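Local coordinates for protein ATP phosphoribosyltransferase (Thermotoga maritima, PDB 1O63) that probably catalyses the first step of histidine biosynthesis, condensing ATP with 5-phosphoribose 1-diphosphate to give phosphoribosyl-ATP and diphosphate, at residues 99-113 against 134-148. Numbering follows the deposited sequence.
Sequences IPEGEKRIATKFPNV and VELAPIAGLSDLIVD
Arg105 grips Asp144 and Gly141 through both backbone and side chain. Its amide N donates to Asp144 OD2 at 3.1 Å, meeting that oxygen's lone pair on the side away from OD1, and NE adds a weak bond within a salt bridge to the same oxygen at 3.3 Å; the guanidinium and carboxylate planes stand 65° apart. With the chain bent at chi3 (-47°), NH2 reaches Gly141 O at 2.8 Å, which NH1 also contacts weakly, while Leu142 O lies over one guanidinium face. Gly141, with positive phi, closes a Schellman motif after helix 136-140, and the NH2 bond to its carbonyl ties that helix end to strand 104-108. Cut back to alanine, Arg105 would keep its backbone bonds, but the Gly141 carbonyl would probably lose its guanidinium donors and the Asp144 carboxylate its ionic partner.

Arg105 O accepts from Leu145 N nearly head-on and from Asp144 N above the carbonyl plane. The ladder continues with Ala107 N to Leu145 O (3.0 Å) and Val147 N to Ala107 O (3.2 Å). Ser143 OG also donates to Leu145 O. Thr108 OG1, placed anti to its own N (chi1 179°), bonds Val147 O at 2.9 Å and accepts from Phe110 N, forming an ST turn. Ala107 CB presses on Ala137 CB at 3.5 Å, packing the helix against one sheet face; on the other, Ile106 CG2 meets Val147 CG2, and Thr114 of helix 111-121 touches both residues.

Strand 125-129 bonds the far edge of 104-108, and strand 81-94 runs antiparallel beside 145-150. The parallel pairing, flanked by helices on both faces, belongs to an alpha/beta domain of the periplasmic-binding-protein-like fold of HisG.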
loop_
_atom_site.group_PDB
_atom_site.type_symbol
_atom_site.label_atom_id
_atom_site.label_comp_id
_atom_site.label_asym_id
_atom_site.label_seq_id
_atom_site.Cartn_x
_atom_site.Cartn_y
_atom_site.Cartn_z
ATOM N N ILE A 99 24.987 9.975 -9.192
ATOM C CA ILE A 99 24.965 8.739 -8.423
ATOM C C ILE A 99 26.219 8.656 -7.544
ATOM O O ILE A 99 27.334 8.788 -8.054
ATOM C CB ILE A 99 25.056 7.520 -9.394
ATOM C CG1 ILE A 99 24.270 7.722 -10.672
ATOM C CG2 ILE A 99 24.678 6.236 -8.679
ATOM C CD1 ILE A 99 22.781 7.659 -10.585
ATOM N N PRO A 100 26.072 8.453 -6.251
ATOM C CA PRO A 100 27.224 8.278 -5.365
ATOM C C PRO A 100 28.069 7.095 -5.841
ATOM O O PRO A 100 27.541 6.134 -6.404
ATOM C CB PRO A 100 26.612 7.980 -4.014
ATOM C CG PRO A 100 25.204 8.468 -4.085
ATOM C CD PRO A 100 24.784 8.281 -5.534
ATOM N N GLU A 101 29.365 7.139 -5.582
ATOM C CA GLU A 101 30.285 6.103 -6.005
ATOM C C GLU A 101 30.226 4.858 -5.141
ATOM O O GLU A 101 30.448 3.743 -5.624
ATOM C CB GLU A 101 31.724 6.675 -6.003
ATOM C CG GLU A 101 31.999 7.562 -7.215
ATOM C CD GLU A 101 33.474 7.873 -7.381
ATOM O OE1 GLU A 101 34.176 8.067 -6.365
ATOM O OE2 GLU A 101 33.952 7.921 -8.539
ATOM N N GLY A 102 29.892 5.004 -3.872
ATOM C CA GLY A 102 29.827 3.868 -2.961
ATOM C C GLY A 102 28.446 3.220 -2.961
ATOM O O GLY A 102 27.782 3.104 -3.991
ATOM N N GLU A 103 28.001 2.845 -1.771
ATOM C CA GLU A 103 26.706 2.187 -1.590
ATOM C C GLU A 103 25.585 3.189 -1.870
ATOM O O GLU A 103 25.667 4.360 -1.533
ATOM C CB GLU A 103 26.647 1.607 -0.179
ATOM C CG GLU A 103 25.317 1.021 0.243
ATOM C CD GLU A 103 25.321 0.597 1.707
ATOM O OE1 GLU A 103 25.185 -0.623 1.955
ATOM O OE2 GLU A 103 25.460 1.464 2.587
ATOM N N LYS A 104 24.613 2.783 -2.701
ATOM C CA LYS A 104 23.553 3.728 -3.073
ATOM C C LYS A 104 22.288 3.509 -2.267
ATOM O O LYS A 104 21.736 2.407 -2.225
ATOM C CB LYS A 104 23.324 3.645 -4.574
ATOM C CG LYS A 104 24.581 4.000 -5.383
ATOM C CD LYS A 104 24.816 2.950 -6.471
ATOM C CE LYS A 104 25.943 3.387 -7.396
ATOM N NZ LYS A 104 27.262 3.220 -6.706
ATOM N N ARG A 105 21.823 4.548 -1.568
ATOM C CA ARG A 105 20.581 4.434 -0.795
ATOM C C ARG A 105 19.406 4.788 -1.740
ATOM O O ARG A 105 19.436 5.844 -2.361
ATOM C CB ARG A 105 20.598 5.410 0.388
ATOM C CG ARG A 105 21.703 5.149 1.411
ATOM C CD ARG A 105 21.607 6.152 2.577
ATOM N NE ARG A 105 21.446 7.512 2.094
ATOM C CZ ARG A 105 20.863 8.519 2.737
ATOM N NH1 ARG A 105 20.776 9.713 2.169
ATOM N NH2 ARG A 105 20.393 8.368 3.970
ATOM N N ILE A 106 18.538 3.812 -2.004
ATOM C CA ILE A 106 17.430 4.021 -2.934
ATOM C C ILE A 106 16.104 3.728 -2.210
ATOM O O ILE A 106 15.931 2.590 -1.781
ATOM C CB ILE A 106 17.510 3.080 -4.149
ATOM C CG1 ILE A 106 18.934 3.066 -4.732
ATOM C CG2 ILE A 106 16.487 3.455 -5.194
ATOM C CD1 ILE A 106 19.123 2.147 -5.926
ATOM N N ALA A 107 15.239 4.731 -2.173
ATOM C CA ALA A 107 13.884 4.577 -1.630
ATOM C C ALA A 107 12.960 4.146 -2.760
ATOM O O ALA A 107 13.137 4.608 -3.887
ATOM C CB ALA A 107 13.365 5.925 -1.116
ATOM N N THR A 108 11.983 3.280 -2.448
ATOM C CA THR A 108 11.086 2.841 -3.538
ATOM C C THR A 108 9.909 2.066 -2.952
ATOM O O THR A 108 10.027 1.533 -1.842
ATOM C CB THR A 108 11.882 1.902 -4.480
ATOM O OG1 THR A 108 11.058 1.429 -5.541
ATOM C CG2 THR A 108 12.396 0.685 -3.702
ATOM N N LYS A 109 8.829 1.968 -3.698
ATOM C CA LYS A 109 7.718 1.082 -3.402
ATOM C C LYS A 109 7.937 -0.281 -4.076
ATOM O O LYS A 109 7.143 -1.223 -3.894
ATOM C CB LYS A 109 6.391 1.619 -3.958
ATOM C CG LYS A 109 6.041 3.013 -3.482
ATOM C CD LYS A 109 4.565 3.305 -3.684
ATOM C CE LYS A 109 4.290 3.797 -5.069
ATOM N NZ LYS A 109 2.937 4.420 -5.205
ATOM N N PHE A 110 8.931 -0.328 -4.962
ATOM C CA PHE A 110 9.210 -1.577 -5.706
ATOM C C PHE A 110 10.582 -2.137 -5.411
ATOM O O PHE A 110 11.521 -2.014 -6.203
ATOM C CB PHE A 110 9.077 -1.253 -7.215
ATOM C CG PHE A 110 7.807 -0.441 -7.482
ATOM C CD1 PHE A 110 7.880 0.921 -7.606
ATOM C CD2 PHE A 110 6.574 -1.074 -7.614
ATOM C CE1 PHE A 110 6.748 1.684 -7.877
ATOM C CE2 PHE A 110 5.437 -0.334 -7.895
ATOM C CZ PHE A 110 5.510 1.045 -7.974
ATOM N N PRO A 111 10.762 -2.780 -4.243
ATOM C CA PRO A 111 12.049 -3.308 -3.858
ATOM C C PRO A 111 12.592 -4.392 -4.748
ATOM O O PRO A 111 13.828 -4.374 -4.972
ATOM C CB PRO A 111 11.865 -3.751 -2.400
ATOM C CG PRO A 111 10.393 -3.944 -2.248
ATOM C CD PRO A 111 9.746 -3.000 -3.209
ATOM N N ASN A 112 11.821 -5.284 -5.351
ATOM C CA ASN A 112 12.398 -6.316 -6.218
ATOM C C ASN A 112 12.848 -5.719 -7.546
ATOM O O ASN A 112 13.905 -6.050 -8.069
ATOM C CB ASN A 112 11.426 -7.477 -6.452
ATOM C CG ASN A 112 11.103 -8.202 -5.155
ATOM O OD1 ASN A 112 11.952 -8.308 -4.278
ATOM N ND2 ASN A 112 9.850 -8.645 -5.011
ATOM N N VAL A 113 11.960 -4.879 -8.138
ATOM C CA VAL A 113 12.340 -4.138 -9.342
ATOM C C VAL A 113 13.659 -3.380 -9.104
ATOM O O VAL A 113 14.567 -3.425 -9.911
ATOM C CB VAL A 113 11.237 -3.115 -9.688
ATOM C CG1 VAL A 113 11.767 -1.995 -10.560
ATOM C CG2 VAL A 113 10.098 -3.871 -10.391
ATOM N N VAL A 134 7.265 8.832 -2.427
ATOM C CA VAL A 134 8.660 8.440 -2.481
ATOM C C VAL A 134 9.541 9.621 -2.842
ATOM O O VAL A 134 10.724 9.644 -2.507
ATOM C CB VAL A 134 8.879 7.261 -3.439
ATOM C CG1 VAL A 134 10.327 6.802 -3.413
ATOM C CG2 VAL A 134 7.991 6.067 -3.014
ATOM N N GLU A 135 8.992 10.625 -3.540
ATOM C CA GLU A 135 9.755 11.797 -3.925
ATOM C C GLU A 135 10.248 12.632 -2.754
ATOM O O GLU A 135 11.206 13.412 -2.926
ATOM C CB GLU A 135 9.006 12.630 -4.949
ATOM C CG GLU A 135 7.822 13.399 -4.414
ATOM C CD GLU A 135 6.569 12.542 -4.294
ATOM O OE1 GLU A 135 6.572 11.386 -4.742
ATOM O OE2 GLU A 135 5.552 13.045 -3.776
ATOM N N LEU A 136 9.747 12.449 -1.557
ATOM C CA LEU A 136 10.223 13.124 -0.354
ATOM C C LEU A 136 11.548 12.544 0.140
ATOM O O LEU A 136 12.329 13.254 0.782
ATOM C CB LEU A 136 9.168 12.984 0.748
ATOM C CG LEU A 136 9.497 13.480 2.142
ATOM C CD1 LEU A 136 9.841 14.964 2.106
ATOM C CD2 LEU A 136 8.338 13.220 3.105
ATOM N N ALA A 137 11.885 11.292 -0.169
ATOM C CA ALA A 137 13.097 10.677 0.373
ATOM C C ALA A 137 14.395 11.414 0.180
ATOM O O ALA A 137 15.142 11.626 1.159
ATOM C CB ALA A 137 13.202 9.219 -0.100
ATOM N N PRO A 138 14.783 11.815 -1.009
ATOM C CA PRO A 138 16.053 12.520 -1.234
ATOM C C PRO A 138 16.144 13.831 -0.480
ATOM O O PRO A 138 17.058 14.048 0.328
ATOM C CB PRO A 138 16.105 12.694 -2.742
ATOM C CG PRO A 138 15.242 11.585 -3.277
ATOM C CD PRO A 138 14.068 11.565 -2.288
ATOM N N ILE A 139 15.131 14.691 -0.572
ATOM C CA ILE A 139 15.134 15.959 0.176
ATOM C C ILE A 139 15.095 15.793 1.661
ATOM O O ILE A 139 15.700 16.608 2.421
ATOM C CB ILE A 139 14.006 16.872 -0.374
ATOM C CG1 ILE A 139 14.398 17.349 -1.788
ATOM C CG2 ILE A 139 13.796 18.060 0.538
ATOM C CD1 ILE A 139 13.243 17.932 -2.578
ATOM N N ALA A 140 14.524 14.712 2.222
ATOM C CA ALA A 140 14.601 14.480 3.650
ATOM C C ALA A 140 15.941 13.879 4.078
ATOM O O ALA A 140 16.180 13.698 5.290
ATOM C CB ALA A 140 13.486 13.537 4.141
ATOM N N GLY A 141 16.753 13.423 3.129
ATOM C CA GLY A 141 18.026 12.784 3.493
ATOM C C GLY A 141 17.854 11.289 3.744
ATOM O O GLY A 141 18.727 10.637 4.294
ATOM N N LEU A 142 16.704 10.750 3.351
ATOM C CA LEU A 142 16.426 9.315 3.592
ATOM C C LEU A 142 17.109 8.478 2.516
ATOM O O LEU A 142 17.563 7.376 2.768
ATOM C CB LEU A 142 14.925 9.113 3.546
ATOM C CG LEU A 142 14.257 7.872 4.038
ATOM C CD1 LEU A 142 13.519 7.127 2.942
ATOM C CD2 LEU A 142 15.169 6.955 4.839
ATOM N N SER A 143 17.206 9.038 1.296
ATOM C CA SER A 143 17.870 8.278 0.248
ATOM C C SER A 143 18.645 9.206 -0.681
ATOM O O SER A 143 18.427 10.423 -0.658
ATOM C CB SER A 143 16.851 7.453 -0.570
ATOM O OG SER A 143 16.105 8.257 -1.467
ATOM N N ASP A 144 19.513 8.584 -1.467
ATOM C CA ASP A 144 20.263 9.323 -2.472
ATOM C C ASP A 144 19.411 9.423 -3.731
ATOM O O ASP A 144 19.399 10.404 -4.466
ATOM C CB ASP A 144 21.577 8.578 -2.741
ATOM C CG ASP A 144 22.497 8.567 -1.521
ATOM O OD1 ASP A 144 22.982 9.651 -1.169
ATOM O OD2 ASP A 144 22.764 7.489 -0.947
ATOM N N LEU A 145 18.712 8.316 -4.029
ATOM C CA LEU A 145 17.999 8.122 -5.254
ATOM C C LEU A 145 16.635 7.445 -4.979
ATOM O O LEU A 145 16.411 6.918 -3.912
ATOM C CB LEU A 145 18.738 7.154 -6.218
ATOM C CG LEU A 145 20.175 7.480 -6.606
ATOM C CD1 LEU A 145 20.897 6.264 -7.194
ATOM C CD2 LEU A 145 20.258 8.641 -7.579
ATOM N N ILE A 146 15.761 7.530 -5.977
ATOM C CA ILE A 146 14.507 6.782 -5.877
ATOM C C ILE A 146 14.288 5.973 -7.155
ATOM O O ILE A 146 14.915 6.283 -8.171
ATOM C CB ILE A 146 13.268 7.660 -5.666
ATOM C CG1 ILE A 146 13.064 8.549 -6.886
ATOM C CG2 ILE A 146 13.380 8.442 -4.340
ATOM C CD1 ILE A 146 11.845 9.436 -6.871
ATOM N N VAL A 147 13.476 4.933 -7.033
ATOM C CA VAL A 147 13.009 4.199 -8.229
ATOM C C VAL A 147 11.482 4.300 -8.135
ATOM O O VAL A 147 10.926 3.850 -7.134
ATOM C CB VAL A 147 13.472 2.753 -8.292
ATOM C CG1 VAL A 147 12.649 1.959 -9.297
ATOM C CG2 VAL A 147 14.953 2.639 -8.606
ATOM N N ASP A 148 10.863 5.015 -9.061
ATOM C CA ASP A 148 9.409 5.245 -8.928
ATOM C C ASP A 148 8.763 5.459 -10.284
ATOM O O ASP A 148 9.441 5.625 -11.304
ATOM C CB ASP A 148 9.142 6.458 -8.031
ATOM C CG ASP A 148 7.764 6.487 -7.418
ATOM O OD1 ASP A 148 7.012 5.491 -7.540
ATOM O OD2 ASP A 148 7.402 7.512 -6.802
HETATM O O HOH W 1 8.540 3.919 -5.623
#